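Local atomic coordinates of esterase (Staphylococcus aureus subsp. aureus USA300_TCH1516, PDB entry 3D7R), a protein that probably hydrolyses ester bonds, as a putative esterase of the alpha/beta hydrolase fold. Residues A[64-76]-A[110-124]. Numbering follows the deposited sequence.
Sequences HKQPSTLNVKANL and QPSPFHWRLLDKITL. With DMS (dimethyl sulfoxide), chain I; DMS (dimethyl sulfoxide), chain O.
Trp116 of helix 113-126 presents one indole face to the loop 64-74, a worked example of a single ring meeting several residues of an irregular chain. Over that face, Pro67 CD packs on the five-membered ring, 3.7 Å from its centroid, while Gln66 CB covers the six-membered ring, two CH-pi contacts side by side. At the indole edge, Trp116 NE1 donates to His64 NE2 (3.0 Å, 167°); the acceptor lies in the indole plane, whereas NE1 is tilted from the imidazole plane. The His64 ring reaches the helix start because chi1 (-174°) sets CG opposite the backbone N; there Pro111 CD sits over one imidazole face. One turn further along the helix, Asp120 grips the loop backbone: OD1 takes Ala74 N through its syn lone pair at 2.7 Å, and OD2 takes Lys73 N at 2.9 Å from 32° outside the carboxylate plane. The solvent side is thinner: partly exposed Leu70 still sets CD2 on Trp116 CB (3.6 Å), while exposed Lys73 lays CB and CD against Leu124 CD2. Phe87 and Phe89 of strand 84-90 also meet Trp116, and backbone bonds between Asn75 and Asn90 join outermost strand 75-81 to antiparallel strand 84-90.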
loop_
_atom_site.group_PDB
_atom_site.type_symbol
_atom_site.label_atom_id
_atom_site.label_comp_id
_atom_site.label_asym_id
_atom_site.label_seq_id
_atom_site.Cartn_x
_atom_site.Cartn_y
_atom_site.Cartn_z
ATOM N N HIS A 64 -5.781 -12.245 -12.425
ATOM C CA HIS A 64 -5.457 -12.519 -11.034
ATOM C C HIS A 64 -6.596 -13.308 -10.378
ATOM O O HIS A 64 -7.763 -12.978 -10.551
ATOM C CB HIS A 64 -5.221 -11.218 -10.279
ATOM C CG HIS A 64 -4.742 -11.427 -8.876
ATOM N ND1 HIS A 64 -3.503 -11.958 -8.584
ATOM C CD2 HIS A 64 -5.348 -11.203 -7.685
ATOM C CE1 HIS A 64 -3.362 -12.040 -7.271
ATOM N NE2 HIS A 64 -4.464 -11.582 -6.703
ATOM N N LYS A 65 -6.242 -14.340 -9.621
ATOM C CA LYS A 65 -7.231 -15.249 -9.040
ATOM C C LYS A 65 -7.041 -15.360 -7.530
ATOM O O LYS A 65 -5.927 -15.290 -7.055
ATOM C CB LYS A 65 -7.075 -16.633 -9.681
ATOM C CG LYS A 65 -7.737 -16.764 -11.059
ATOM C CD LYS A 65 -7.321 -18.052 -11.749
ATOM C CE LYS A 65 -8.016 -18.196 -13.108
ATOM N NZ LYS A 65 -7.998 -19.599 -13.600
ATOM N N GLN A 66 -8.123 -15.538 -6.774
ATOM C CA GLN A 66 -7.967 -15.861 -5.345
ATOM C C GLN A 66 -7.117 -17.128 -5.161
ATOM O O GLN A 66 -7.138 -18.005 -6.009
ATOM C CB GLN A 66 -9.325 -15.998 -4.632
ATOM C CG GLN A 66 -10.234 -17.095 -5.092
ATOM C CD GLN A 66 -11.592 -17.041 -4.365
ATOM O OE1 GLN A 66 -11.656 -17.026 -3.129
ATOM N NE2 GLN A 66 -12.678 -16.992 -5.144
ATOM N N PRO A 67 -6.340 -17.211 -4.069
ATOM C CA PRO A 67 -5.562 -18.436 -3.843
ATOM C C PRO A 67 -6.497 -19.651 -3.786
ATOM O O PRO A 67 -7.551 -19.585 -3.151
ATOM C CB PRO A 67 -4.919 -18.194 -2.466
ATOM C CG PRO A 67 -4.912 -16.733 -2.328
ATOM C CD PRO A 67 -6.125 -16.219 -3.005
ATOM N N SER A 68 -6.119 -20.742 -4.445
ATOM C CA SER A 68 -6.978 -21.925 -4.523
ATOM C C SER A 68 -7.271 -22.582 -3.162
ATOM O O SER A 68 -8.285 -23.251 -3.015
ATOM C CB SER A 68 -6.354 -22.964 -5.472
ATOM O OG SER A 68 -5.081 -23.327 -4.971
ATOM N N THR A 69 -6.404 -22.380 -2.172
ATOM C CA THR A 69 -6.541 -23.089 -0.904
ATOM C C THR A 69 -7.131 -22.200 0.209
ATOM O O THR A 69 -7.482 -22.699 1.285
ATOM C CB THR A 69 -5.204 -23.665 -0.449
ATOM O OG1 THR A 69 -4.265 -22.600 -0.290
ATOM C CG2 THR A 69 -4.652 -24.626 -1.484
ATOM N N LEU A 70 -7.259 -20.901 -0.068
ATOM C CA LEU A 70 -7.690 -19.945 0.951
ATOM C C LEU A 70 -9.200 -19.883 1.100
ATOM O O LEU A 70 -9.912 -19.632 0.132
ATOM C CB LEU A 70 -7.116 -18.536 0.692
ATOM C CG LEU A 70 -7.512 -17.458 1.712
ATOM C CD1 LEU A 70 -6.901 -17.666 3.121
ATOM C CD2 LEU A 70 -7.151 -16.093 1.195
ATOM N N ASN A 71 -9.679 -20.130 2.320
ATOM C CA ASN A 71 -11.081 -19.887 2.657
ATOM C C ASN A 71 -11.242 -18.398 2.946
ATOM O O ASN A 71 -10.721 -17.892 3.937
ATOM C CB ASN A 71 -11.494 -20.740 3.861
ATOM C CG ASN A 71 -12.924 -20.462 4.332
ATOM O OD1 ASN A 71 -13.842 -20.358 3.529
ATOM N ND2 ASN A 71 -13.107 -20.356 5.648
ATOM N N VAL A 72 -11.917 -17.689 2.048
ATOM C CA VAL A 72 -12.233 -16.280 2.261
ATOM C C VAL A 72 -13.564 -16.206 3.019
ATOM O O VAL A 72 -14.578 -16.718 2.554
ATOM C CB VAL A 72 -12.293 -15.498 0.914
ATOM C CG1 VAL A 72 -12.846 -14.027 1.103
ATOM C CG2 VAL A 72 -10.918 -15.501 0.230
ATOM N N LYS A 73 -13.542 -15.610 4.208
ATOM C CA LYS A 73 -14.710 -15.626 5.061
ATOM C C LYS A 73 -15.705 -14.565 4.636
ATOM O O LYS A 73 -16.909 -14.774 4.746
ATOM C CB LYS A 73 -14.319 -15.435 6.531
ATOM C CG LYS A 73 -13.641 -16.631 7.160
ATOM C CD LYS A 73 -13.223 -16.266 8.600
ATOM C CE LYS A 73 -12.523 -17.423 9.295
ATOM N NZ LYS A 73 -11.726 -16.936 10.474
ATOM N N ALA A 74 -15.208 -13.425 4.153
ATOM C CA ALA A 74 -16.099 -12.382 3.663
ATOM C C ALA A 74 -16.731 -12.866 2.368
ATOM O O ALA A 74 -16.214 -13.788 1.723
ATOM C CB ALA A 74 -15.344 -11.035 3.454
ATOM N N ASN A 75 -17.865 -12.281 2.008
ATOM C CA ASN A 75 -18.424 -12.488 0.670
ATOM C C ASN A 75 -17.594 -11.730 -0.352
ATOM O O ASN A 75 -17.176 -10.582 -0.101
ATOM C CB ASN A 75 -19.892 -12.068 0.622
ATOM C CG ASN A 75 -20.724 -12.818 1.629
ATOM O OD1 ASN A 75 -21.205 -12.234 2.607
ATOM N ND2 ASN A 75 -20.857 -14.135 1.435
ATOM N N LEU A 76 -17.354 -12.365 -1.494
ATOM C CA LEU A 76 -16.444 -11.817 -2.513
ATOM C C LEU A 76 -17.160 -11.469 -3.816
ATOM O O LEU A 76 -17.912 -12.285 -4.360
ATOM C CB LEU A 76 -15.310 -12.814 -2.787
ATOM C CG LEU A 76 -14.140 -12.438 -3.708
ATOM C CD1 LEU A 76 -13.285 -11.341 -3.095
ATOM C CD2 LEU A 76 -13.289 -13.663 -3.975
ATOM N N GLN A 110 1.729 -8.764 -8.206
ATOM C CA GLN A 110 0.301 -8.780 -7.949
ATOM C C GLN A 110 0.088 -9.072 -6.458
ATOM O O GLN A 110 1.083 -9.295 -5.718
ATOM C CB GLN A 110 -0.379 -9.839 -8.836
ATOM C CG GLN A 110 -0.269 -9.585 -10.337
ATOM C CD GLN A 110 -1.074 -8.376 -10.842
ATOM O OE1 GLN A 110 -1.205 -7.354 -10.166
ATOM N NE2 GLN A 110 -1.571 -8.484 -12.073
ATOM N N PRO A 111 -1.183 -9.036 -5.980
ATOM C CA PRO A 111 -1.378 -9.344 -4.568
ATOM C C PRO A 111 -0.889 -10.730 -4.151
ATOM O O PRO A 111 -1.055 -11.715 -4.875
ATOM C CB PRO A 111 -2.897 -9.242 -4.380
ATOM C CG PRO A 111 -3.339 -8.316 -5.464
ATOM C CD PRO A 111 -2.457 -8.677 -6.631
ATOM N N SER A 112 -0.287 -10.764 -2.968
ATOM C CA SER A 112 0.133 -11.982 -2.300
ATOM C C SER A 112 -1.095 -12.726 -1.817
ATOM O O SER A 112 -2.106 -12.098 -1.550
ATOM C CB SER A 112 0.967 -11.573 -1.082
ATOM O OG SER A 112 1.246 -12.689 -0.292
ATOM N N PRO A 113 -1.011 -14.064 -1.664
ATOM C CA PRO A 113 -2.096 -14.776 -0.987
ATOM C C PRO A 113 -2.312 -14.265 0.442
ATOM O O PRO A 113 -3.436 -14.355 0.958
ATOM C CB PRO A 113 -1.612 -16.236 -0.969
ATOM C CG PRO A 113 -0.151 -16.166 -1.234
ATOM C CD PRO A 113 0.060 -14.980 -2.102
ATOM N N PHE A 114 -1.254 -13.732 1.062
ATOM C CA PHE A 114 -1.320 -13.124 2.392
ATOM C C PHE A 114 -2.041 -11.771 2.357
ATOM O O PHE A 114 -2.586 -11.325 3.382
ATOM C CB PHE A 114 0.097 -12.929 2.974
ATOM C CG PHE A 114 0.717 -14.186 3.546
ATOM C CD1 PHE A 114 0.324 -15.458 3.115
ATOM C CD2 PHE A 114 1.702 -14.101 4.517
ATOM C CE1 PHE A 114 0.904 -16.628 3.663
ATOM C CE2 PHE A 114 2.295 -15.262 5.051
ATOM C CZ PHE A 114 1.886 -16.522 4.622
ATOM N N HIS A 115 -2.021 -11.101 1.201
ATOM C CA HIS A 115 -2.833 -9.897 1.015
ATOM C C HIS A 115 -4.310 -10.274 1.018
ATOM O O HIS A 115 -5.124 -9.583 1.614
ATOM C CB HIS A 115 -2.512 -9.173 -0.298
ATOM C CG HIS A 115 -1.301 -8.284 -0.247
ATOM N ND1 HIS A 115 -0.258 -8.397 -1.145
ATOM C CD2 HIS A 115 -0.989 -7.242 0.560
ATOM C CE1 HIS A 115 0.660 -7.485 -0.871
ATOM N NE2 HIS A 115 0.235 -6.765 0.154
ATOM N N TRP A 116 -4.657 -11.365 0.339
ATOM C CA TRP A 116 -6.040 -11.832 0.343
ATOM C C TRP A 116 -6.508 -12.052 1.771
ATOM O O TRP A 116 -7.592 -11.611 2.173
ATOM C CB TRP A 116 -6.157 -13.115 -0.482
ATOM C CG TRP A 116 -6.258 -12.786 -1.939
ATOM C CD1 TRP A 116 -5.234 -12.440 -2.793
ATOM C CD2 TRP A 116 -7.460 -12.708 -2.702
ATOM N NE1 TRP A 116 -5.742 -12.186 -4.046
ATOM C CE2 TRP A 116 -7.104 -12.326 -4.012
ATOM C CE3 TRP A 116 -8.801 -12.934 -2.408
ATOM C CZ2 TRP A 116 -8.048 -12.174 -5.027
ATOM C CZ3 TRP A 116 -9.740 -12.758 -3.411
ATOM C CH2 TRP A 116 -9.359 -12.387 -4.705
ATOM N N ARG A 117 -5.649 -12.694 2.548
ATOM C CA ARG A 117 -5.986 -13.045 3.919
ATOM C C ARG A 117 -6.107 -11.800 4.813
ATOM O O ARG A 117 -7.039 -11.697 5.614
ATOM C CB ARG A 117 -4.951 -14.029 4.437
ATOM C CG ARG A 117 -5.225 -14.545 5.798
ATOM C CD ARG A 117 -4.337 -15.725 6.053
ATOM N NE ARG A 117 -4.577 -16.167 7.400
ATOM C CZ ARG A 117 -3.766 -16.956 8.089
ATOM N NH1 ARG A 117 -2.631 -17.398 7.531
ATOM N NH2 ARG A 117 -4.102 -17.282 9.335
ATOM N N LEU A 118 -5.181 -10.852 4.657
ATOM C CA LEU A 118 -5.224 -9.595 5.406
ATOM C C LEU A 118 -6.514 -8.814 5.124
ATOM O O LEU A 118 -7.151 -8.311 6.037
ATOM C CB LEU A 118 -4.003 -8.719 5.067
ATOM C CG LEU A 118 -3.962 -7.281 5.628
ATOM C CD1 LEU A 118 -4.074 -7.253 7.181
ATOM C CD2 LEU A 118 -2.698 -6.519 5.164
ATOM N N LEU A 119 -6.860 -8.686 3.845
ATOM C CA LEU A 119 -8.055 -7.948 3.439
ATOM C C LEU A 119 -9.342 -8.584 3.976
ATOM O O LEU A 119 -10.261 -7.891 4.422
ATOM C CB LEU A 119 -8.080 -7.792 1.917
ATOM C CG LEU A 119 -7.352 -6.520 1.416
ATOM C CD1 LEU A 119 -5.917 -6.404 1.920
ATOM C CD2 LEU A 119 -7.376 -6.475 -0.095
ATOM N N ASP A 120 -9.400 -9.906 3.929
ATOM C CA ASP A 120 -10.502 -10.640 4.538
ATOM C C ASP A 120 -10.660 -10.262 6.012
ATOM O O ASP A 120 -11.752 -9.867 6.434
ATOM C CB ASP A 120 -10.291 -12.147 4.372
ATOM C CG ASP A 120 -11.531 -12.943 4.690
ATOM O OD1 ASP A 120 -12.634 -12.529 4.288
ATOM O OD2 ASP A 120 -11.408 -13.993 5.338
ATOM N N LYS A 121 -9.562 -10.330 6.776
ATOM C CA LYS A 121 -9.575 -9.947 8.193
ATOM C C LYS A 121 -10.017 -8.510 8.430
ATOM O O LYS A 121 -10.795 -8.258 9.347
ATOM C CB LYS A 121 -8.206 -10.156 8.863
ATOM C CG LYS A 121 -7.682 -11.598 8.812
ATOM C CD LYS A 121 -7.135 -12.028 10.164
ATOM C CE LYS A 121 -6.336 -13.322 10.057
ATOM N NZ LYS A 121 -7.087 -14.499 9.547
ATOM N N ILE A 122 -9.506 -7.574 7.625
ATOM C CA ILE A 122 -9.874 -6.165 7.785
ATOM C C ILE A 122 -11.372 -5.970 7.514
ATOM O O ILE A 122 -12.051 -5.188 8.214
ATOM C CB ILE A 122 -9.034 -5.238 6.844
ATOM C CG1 ILE A 122 -7.571 -5.158 7.319
ATOM C CG2 ILE A 122 -9.628 -3.818 6.787
ATOM C CD1 ILE A 122 -6.620 -4.638 6.252
ATOM N N THR A 123 -11.875 -6.653 6.476
ATOM C CA THR A 123 -13.303 -6.605 6.167
ATOM C C THR A 123 -14.122 -7.033 7.389
ATOM O O THR A 123 -15.047 -6.346 7.803
ATOM C CB THR A 123 -13.665 -7.536 4.973
ATOM O OG1 THR A 123 -12.869 -7.191 3.835
ATOM C CG2 THR A 123 -15.182 -7.434 4.607
ATOM N N LEU A 124 -13.776 -8.183 7.958
ATOM C CA LEU A 124 -14.514 -8.732 9.083
ATOM C C LEU A 124 -14.381 -7.881 10.345
ATOM O O LEU A 124 -15.329 -7.815 11.141
ATOM C CB LEU A 124 -14.085 -10.183 9.352
ATOM C CG LEU A 124 -14.905 -11.274 8.633
ATOM C CD1 LEU A 124 -14.790 -11.196 7.120
ATOM C CD2 LEU A 124 -14.469 -12.658 9.129
HETATM S S DMS I . 4.566 -13.613 1.471
HETATM O O DMS I . 3.420 -12.338 0.993
HETATM C C1 DMS I . 4.989 -13.340 3.214
HETATM C C2 DMS I . 3.688 -15.193 1.638
HETATM S S DMS O . -3.452 -16.220 -11.317
HETATM O O DMS O . -3.455 -15.162 -9.866
HETATM C C1 DMS O . -1.955 -15.903 -12.300
HETATM C C2 DMS O . -3.163 -17.953 -10.839
#